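PDB 4R6H: Melibiose/raffinose/stachyose-binding protein MelE from Bacillus subtilis subsp. subtilis str. 168, which binds melibiose, raffinose and stachyose as the solute-binding component of the ABC transporter that imports them. Local coordinates for residues Y75-M78 with M79-R82; T40-T43 with D44-D48; Q319-E322 with A323-I327. All coordinates share one frame; numbering follows the deposited sequence. Where two conformers were deposited one is given.

Contact 1: residues Y75-M78 with M79-R82; sequences YENM and MRVR
Tyr75 and Met79, one helical turn apart, lie side by side and point the same way. Met79 CG lies over one face of the phenol ring, 3.6 Å from Tyr75 CE1. It stands 4.0 Å from the ring centroid, in a CH-pi contact. Met79 SD follows obliquely at 5.1 Å from the same centroid, a Met-aromatic contact. With chi1 at -71°, the methionine sets CG anti to its carbonyl carbon, which brings that methylene to the ring.

A second, polar pair occupies the outer surface. Asn77 OD1 accepts an almost straight hydrogen bond from Arg80 NH2 (3.0 Å, 171° at the hydrogen). The acceptor lies in the guanidinium plane, whereas the donor stands well above the plane of the amide carbonyl. The amide and guanidinium planes are steeply inclined to each other. A turn at chi3 (47°) brings the long arginine chain back to Asn77, and a water joins the pair by donating to Asn77 OD1 at 3.0 Å and accepting from Arg80 NE at 2.9 Å. Both residues are exposed, where an amide and a guanidinium can share their polar ends with solvent.

Beneath both pairs runs the helical backbone ladder, including Met79 N to Tyr75 O at 2.9 Å, which fixes the spacing of the side chains. Farther out, Tyr75 OH is hydrogen-bonded to Asp93 O, and Phe92 and Tyr102 press on both Tyr75 and Met79. Arg82 turns its guanidinium to Tyr38 OH and Asp87 O. With its aromatic-methionine pair packed inward and its Asn-Arg pair facing outward, the stretch has the two-sided character of an amphipathic surface helix, here helix 75-84 of the solute-binding fold.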
loop_
_atom_site.group_PDB
_atom_site.type_symbol
_atom_site.label_atom_id
_atom_site.label_comp_id
_atom_site.label_asym_id
_atom_site.label_seq_id
_atom_site.Cartn_x
_atom_site.Cartn_y
_atom_site.Cartn_z
ATOM N N TYR A 75 -6.724 4.557 15.115
ATOM C CA TYR A 75 -6.484 5.783 14.336
ATOM C C TYR A 75 -7.737 6.327 13.668
ATOM O O TYR A 75 -8.080 7.510 13.807
ATOM C CB TYR A 75 -5.396 5.517 13.285
ATOM C CG TYR A 75 -4.882 6.775 12.627
ATOM C CD1 TYR A 75 -5.531 7.333 11.544
ATOM C CD2 TYR A 75 -3.765 7.403 13.114
ATOM C CE1 TYR A 75 -5.099 8.514 10.988
ATOM C CE2 TYR A 75 -3.291 8.567 12.543
ATOM C CZ TYR A 75 -3.939 9.114 11.472
ATOM O OH TYR A 75 -3.477 10.288 10.888
ATOM N N GLU A 76 -8.426 5.477 12.908
ATOM C CA GLU A 76 -9.574 5.900 12.133
ATOM C C GLU A 76 -10.694 6.441 13.030
ATOM O O GLU A 76 -11.270 7.487 12.734
ATOM C CB GLU A 76 -10.105 4.764 11.252
ATOM C CG GLU A 76 -11.231 5.181 10.326
ATOM C CD GLU A 76 -11.730 4.028 9.467
ATOM O OE1 GLU A 76 -10.926 3.127 9.157
ATOM O OE2 GLU A 76 -12.921 4.024 9.106
ATOM N N ASN A 77 -11.002 5.712 14.092
ATOM C CA ASN A 77 -12.031 6.147 15.029
ATOM C C ASN A 77 -11.700 7.485 15.701
ATOM O O ASN A 77 -12.527 8.384 15.803
ATOM C CB ASN A 77 -12.248 5.059 16.091
ATOM C CG ASN A 77 -13.001 3.833 15.554
ATOM O OD1 ASN A 77 -13.872 3.952 14.706
ATOM N ND2 ASN A 77 -12.654 2.641 16.070
ATOM N N MET A 78 -10.460 7.642 16.133
ATOM C CA MET A 78 -10.045 8.899 16.761
ATOM C C MET A 78 -10.090 10.063 15.781
ATOM O O MET A 78 -10.547 11.140 16.114
ATOM C CB MET A 78 -8.651 8.749 17.364
ATOM C CG MET A 78 -8.651 7.849 18.582
ATOM S SD MET A 78 -6.997 7.600 19.217
ATOM C CE MET A 78 -7.315 6.665 20.714
ATOM N N MET A 79 -9.643 9.852 14.544
ATOM C CA MET A 79 -9.686 10.944 13.575
ATOM C C MET A 79 -11.087 11.298 13.158
ATOM O O MET A 79 -11.377 12.461 12.892
ATOM C CB MET A 79 -8.774 10.656 12.360
ATOM C CG MET A 79 -7.289 10.731 12.706
ATOM S SD MET A 79 -6.734 12.373 13.226
ATOM C CE MET A 79 -7.138 13.321 11.759
ATOM N N ARG A 80 -11.965 10.295 13.124
ATOM C CA ARG A 80 -13.359 10.538 12.802
ATOM C C ARG A 80 -13.980 11.471 13.841
ATOM O O ARG A 80 -14.676 12.423 13.491
ATOM C CB ARG A 80 -14.133 9.221 12.706
ATOM C CG ARG A 80 -15.647 9.395 12.572
ATOM C CD ARG A 80 -16.377 8.057 12.525
ATOM N NE ARG A 80 -15.959 7.105 13.555
ATOM C CZ ARG A 80 -16.331 7.067 14.840
ATOM N NH1 ARG A 80 -17.223 7.907 15.359
ATOM N NH2 ARG A 80 -15.812 6.116 15.614
ATOM N N VAL A 81 -13.706 11.185 15.109
ATOM C CA VAL A 81 -14.257 11.974 16.213
ATOM C C VAL A 81 -13.611 13.356 16.170
ATOM O O VAL A 81 -14.305 14.348 16.295
ATOM C CB VAL A 81 -13.976 11.288 17.567
ATOM C CG1 VAL A 81 -14.261 12.243 18.704
ATOM C CG2 VAL A 81 -14.781 9.999 17.680
ATOM N N ARG A 82 -12.290 13.431 15.949
ATOM C CA ARG A 82 -11.631 14.741 15.892
ATOM C C ARG A 82 -12.133 15.607 14.732
ATOM O O ARG A 82 -12.280 16.821 14.899
ATOM C CB ARG A 82 -10.129 14.594 15.792
ATOM C CG ARG A 82 -9.505 14.153 17.103
ATOM C CD ARG A 82 -7.988 14.136 16.949
ATOM N NE ARG A 82 -7.184 14.011 18.155
ATOM C CZ ARG A 82 -6.722 15.041 18.873
ATOM N NH1 ARG A 82 -5.938 14.805 19.912
ATOM N NH2 ARG A 82 -7.073 16.286 18.595
HETATM O O HOH W 1 -14.358 5.229 12.080
#

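Contact 2: residues T40-T43 with D44-D48; sequences TMST and DSERD
An N-terminal helix cap joins Thr43, the N-cap residue, to Glu46 at the third position of helix 44-60, where the loop after strand 33-38 turns into the helix. Glu46 folds back and accepts from Thr43 N, the half of a capping box in which the acid returns to the N-cap amide. Its OE1 does double duty: Ser42 N approaches at 3.0 Å nearly along the C-O direction, while Thr43 N, 3.1 Å away, arrives from above the carboxylate plane. One oxygen thus satisfies two successive loop N-H groups, and a carboxylate at the amino end of a helix is probably also favoured by the helix dipole. The carbon chain of Glu46 is shielded by Met41, whose SD comes within 3.7 Å of Glu46 CB.

Thr43 OG1, held between its own N and C by chi1 of 78°, donates to Ser45 OG at 3.0 Å; Ser45 OG is in turn bonded to Ala342 O, which ties the helix start to helix 333-343. Thr43 at the N-cap and Ser45 just inside the helix are short enough for their hydroxyls to meet across the first turn.

Arg47 reaches back along the loop with an extended chain and grips one carbonyl oxygen side-on. Met41 O lies close to the guanidinium plane and accepts from both Arg47 NE (3.0 Å) and Arg47 NH2 (3.2 Å); NH2 uses a lone pair in the carbonyl plane, whereas NE comes from above it. Ser42 O sits over one guanidinium face, and a water donates both to it, at 2.8 Å, and to Asp44 OD1.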
loop_
_atom_site.group_PDB
_atom_site.type_symbol
_atom_site.label_atom_id
_atom_site.label_comp_id
_atom_site.label_asym_id
_atom_site.label_seq_id
_atom_site.Cartn_x
_atom_site.Cartn_y
_atom_site.Cartn_z
ATOM N N THR A 40 0.126 6.894 11.356
ATOM C CA THR A 40 -0.229 5.453 11.213
ATOM C C THR A 40 0.967 4.496 11.191
ATOM O O THR A 40 0.783 3.311 10.938
ATOM C CB THR A 40 -1.085 5.196 9.964
ATOM O OG1 THR A 40 -0.328 5.352 8.744
ATOM C CG2 THR A 40 -2.342 6.040 9.971
ATOM N N MET A 41 2.166 5.009 11.437
ATOM C CA MET A 41 3.357 4.157 11.437
ATOM C C MET A 41 3.196 3.053 12.472
ATOM O O MET A 41 2.624 3.268 13.524
ATOM C CB MET A 41 4.620 4.951 11.705
ATOM C CG MET A 41 4.996 5.847 10.565
ATOM S SD MET A 41 6.489 6.779 10.896
ATOM C CE MET A 41 6.519 7.939 9.532
ATOM N N SER A 42 3.741 1.894 12.152
ATOM C CA SER A 42 3.478 0.647 12.901
ATOM C C SER A 42 4.721 -0.019 13.474
ATOM O O SER A 42 4.637 -0.658 14.504
ATOM C CB SER A 42 2.688 -0.337 12.021
ATOM O OG SER A 42 3.309 -0.566 10.780
ATOM N N THR A 43 5.865 0.120 12.835
ATOM C CA THR A 43 7.049 -0.645 13.253
ATOM C C THR A 43 7.926 0.132 14.205
ATOM O O THR A 43 7.869 1.393 14.295
ATOM C CB THR A 43 7.919 -1.087 12.062
ATOM O OG1 THR A 43 8.711 0.008 11.609
ATOM C CG2 THR A 43 7.120 -1.674 10.919
ATOM N N ASP A 44 8.711 -0.601 14.988
ATOM C CA ASP A 44 9.613 0.045 15.902
ATOM C C ASP A 44 10.575 0.984 15.191
ATOM O O ASP A 44 10.829 2.061 15.710
ATOM C CB ASP A 44 10.401 -0.978 16.742
ATOM C CG ASP A 44 9.521 -1.668 17.791
ATOM O OD1 ASP A 44 8.316 -1.387 17.899
ATOM O OD2 ASP A 44 10.047 -2.483 18.555
ATOM N N SER A 45 11.102 0.591 14.022
ATOM C CA SER A 45 12.085 1.426 13.312
ATOM C C SER A 45 11.419 2.744 12.932
ATOM O O SER A 45 11.998 3.813 13.055
ATOM C CB SER A 45 12.658 0.783 12.046
ATOM O OG SER A 45 11.644 0.452 11.113
ATOM N N GLU A 46 10.162 2.645 12.496
ATOM C CA GLU A 46 9.472 3.862 12.047
ATOM C C GLU A 46 9.212 4.767 13.219
ATOM O O GLU A 46 9.509 5.985 13.194
ATOM C CB GLU A 46 8.154 3.499 11.402
ATOM C CG GLU A 46 8.338 2.787 10.097
ATOM C CD GLU A 46 7.129 2.114 9.562
ATOM O OE1 GLU A 46 6.112 1.906 10.273
ATOM O OE2 GLU A 46 7.248 1.755 8.384
ATOM N N ARG A 47 8.594 4.206 14.257
ATOM C CA ARG A 47 8.271 5.015 15.403
ATOM C C ARG A 47 9.501 5.603 16.060
ATOM O O ARG A 47 9.479 6.770 16.441
ATOM C CB ARG A 47 7.403 4.207 16.386
ATOM C CG ARG A 47 6.099 3.781 15.784
ATOM C CD ARG A 47 5.160 3.193 16.813
ATOM N NE ARG A 47 3.884 2.777 16.217
ATOM C CZ ARG A 47 2.918 2.131 16.875
ATOM N NH1 ARG A 47 3.055 1.827 18.172
ATOM N NH2 ARG A 47 1.800 1.807 16.248
ATOM N N ASP A 48 10.549 4.804 16.268
ATOM C CA ASP A 48 11.765 5.299 16.904
ATOM C C ASP A 48 12.466 6.391 16.072
ATOM O O ASP A 48 12.938 7.376 16.596
ATOM C CB ASP A 48 12.746 4.155 17.206
ATOM C CG ASP A 48 12.171 3.113 18.166
ATOM O OD1 ASP A 48 11.098 3.361 18.770
ATOM O OD2 ASP A 48 12.791 2.021 18.287
HETATM O O HOH W 2 5.798 -0.268 16.995
#

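Contact 3: residues Q319-E322 with A323-I327; sequences QLKE and AKDFI
Lys321 and Asp325, one turn apart, are bridged on the solvent side of the start of helix 320-331. Lys321 NZ donates to Asp325 OD2 at 2.6 Å, a short salt bridge that uses the syn lone pair of the carboxylate. The lysine chain leaves CA at an unusual chi1 of 118°, far from staggered, and bends again at chi2 (88°) before running extended, and CD and CE pass alongside the same oxygen. The second oxygen, Asp325 OD1, takes a water at 2.9 Å, and that water also donates to Lys321 O at 2.8 Å. A long, flexible lysine can thus reach across one turn to a short, charged aspartate.

The inner face is quite different. Ala323 CB lies 3.4 Å from Leu320 O. Ala323 touches Leu91 and Ala313, and its small side chain probably helps the helix lie close to strands 91-92 and 310-313 in the alpha/beta lobe of a solute-binding protein. Phe326 carries the packing on to Leu35 and Ile37 of strand 33-38 and meets the ring of Phe57 edge to face.

Between the two faces the fit is looser. Leu320 CD1 comes no nearer than 4.1 Å to Lys324 CE, where the extended lysine chain crosses the leucine. Round the other flank Glu322, bent at chi2, sends OE2 into a salt bridge with Lys33.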
loop_
_atom_site.group_PDB
_atom_site.type_symbol
_atom_site.label_atom_id
_atom_site.label_comp_id
_atom_site.label_asym_id
_atom_site.label_seq_id
_atom_site.Cartn_x
_atom_site.Cartn_y
_atom_site.Cartn_z
ATOM N N GLN A 319 -1.478 26.413 15.380
ATOM C CA GLN A 319 -0.049 26.245 15.249
ATOM C C GLN A 319 0.356 25.844 13.808
ATOM O O GLN A 319 1.374 25.172 13.612
ATOM C CB GLN A 319 0.405 25.221 16.289
ATOM C CG GLN A 319 0.840 25.904 17.583
ATOM C CD GLN A 319 0.649 25.060 18.819
ATOM O OE1 GLN A 319 0.812 25.545 19.938
ATOM N NE2 GLN A 319 0.295 23.797 18.633
ATOM N N LEU A 320 -0.414 26.308 12.838
ATOM C CA LEU A 320 -0.177 25.993 11.429
ATOM C C LEU A 320 1.245 26.348 11.018
ATOM O O LEU A 320 1.873 25.627 10.244
ATOM C CB LEU A 320 -1.180 26.724 10.526
ATOM C CG LEU A 320 -1.076 26.434 9.037
ATOM C CD1 LEU A 320 -1.150 24.940 8.731
ATOM C CD2 LEU A 320 -2.104 27.209 8.189
ATOM N N LYS A 321 1.748 27.483 11.494
ATOM C CA LYS A 321 3.086 27.930 11.096
ATOM C C LYS A 321 4.141 26.905 11.542
ATOM O O LYS A 321 5.018 26.516 10.735
ATOM C CB LYS A 321 3.354 29.361 11.649
ATOM C CG LYS A 321 4.493 29.556 12.639
ATOM C CD LYS A 321 5.811 29.826 11.934
ATOM C CE LYS A 321 6.914 30.085 12.950
ATOM N NZ LYS A 321 8.261 29.922 12.344
ATOM N N GLU A 322 4.022 26.438 12.776
ATOM C CA GLU A 322 4.925 25.456 13.352
ATOM C C GLU A 322 4.774 24.097 12.648
ATOM O O GLU A 322 5.758 23.371 12.468
ATOM C CB GLU A 322 4.670 25.261 14.859
ATOM C CG GLU A 322 5.057 26.436 15.779
ATOM C CD GLU A 322 4.216 27.725 15.637
ATOM O OE1 GLU A 322 3.000 27.730 15.287
ATOM O OE2 GLU A 322 4.793 28.793 15.933
ATOM N N ALA A 323 3.544 23.769 12.321
ATOM C CA ALA A 323 3.228 22.540 11.558
ATOM C C ALA A 323 3.980 22.557 10.223
ATOM O O ALA A 323 4.587 21.527 9.828
ATOM C CB ALA A 323 1.751 22.426 11.327
ATOM N N LYS A 324 3.898 23.672 9.502
ATOM C CA LYS A 324 4.656 23.831 8.256
ATOM C C LYS A 324 6.159 23.814 8.479
ATOM O O LYS A 324 6.898 23.202 7.663
ATOM C CB LYS A 324 4.235 25.087 7.504
ATOM C CG LYS A 324 2.843 24.983 6.934
ATOM C CD LYS A 324 2.483 26.227 6.128
ATOM C CE LYS A 324 1.101 26.109 5.544
ATOM N NZ LYS A 324 0.704 27.375 4.841
ATOM N N ASP A 325 6.643 24.437 9.568
ATOM C CA ASP A 325 8.070 24.402 9.873
ATOM C C ASP A 325 8.512 22.932 10.069
ATOM O O ASP A 325 9.607 22.536 9.637
ATOM C CB ASP A 325 8.425 25.167 11.162
ATOM C CG ASP A 325 8.346 26.680 11.030
ATOM O OD1 ASP A 325 8.377 27.238 9.925
ATOM O OD2 ASP A 325 8.239 27.292 12.120
ATOM N N PHE A 326 7.644 22.124 10.695
ATOM C CA PHE A 326 7.994 20.736 10.957
ATOM C C PHE A 326 8.044 19.942 9.614
ATOM O O PHE A 326 8.938 19.100 9.403
ATOM C CB PHE A 326 6.991 20.094 11.936
ATOM C CG PHE A 326 7.409 18.731 12.402
ATOM C CD1 PHE A 326 7.052 17.587 11.707
ATOM C CD2 PHE A 326 8.186 18.589 13.508
ATOM C CE1 PHE A 326 7.476 16.361 12.128
ATOM C CE2 PHE A 326 8.614 17.352 13.934
ATOM C CZ PHE A 326 8.275 16.230 13.234
ATOM N N ILE A 327 7.059 20.175 8.743
ATOM C CA ILE A 327 7.065 19.529 7.431
ATOM C C ILE A 327 8.365 19.900 6.681
ATOM O O ILE A 327 9.040 19.030 6.102
ATOM C CB ILE A 327 5.815 19.909 6.625
ATOM C CG1 ILE A 327 4.566 19.247 7.221
ATOM C CG2 ILE A 327 6.000 19.509 5.172
ATOM C CD1 ILE A 327 3.261 19.713 6.610
HETATM O O HOH W 3 5.897 28.151 8.632
#

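Followed from the N terminus, contact 2 comes first (40-48), then contact 1 (75-82), then, far along the chain, contact 3 (319-327). Each closes only a local turn; they run in series and neither nest nor cross. Contact 2 starts the helix of the beta-alpha-beta unit formed by strand 33-38, helix 44-60 and strand 64-69, and contact 1 lies on the next helix. These two touch, Tyr75 CD2 lying 3.7 Å from Thr40 CG2, and both reach Asp93. Contact 3 stays about 9 Å from contact 2 and about 11 Å from contact 1 between nearest atoms, but shares strand 91-92 with contact 1 as packing partner.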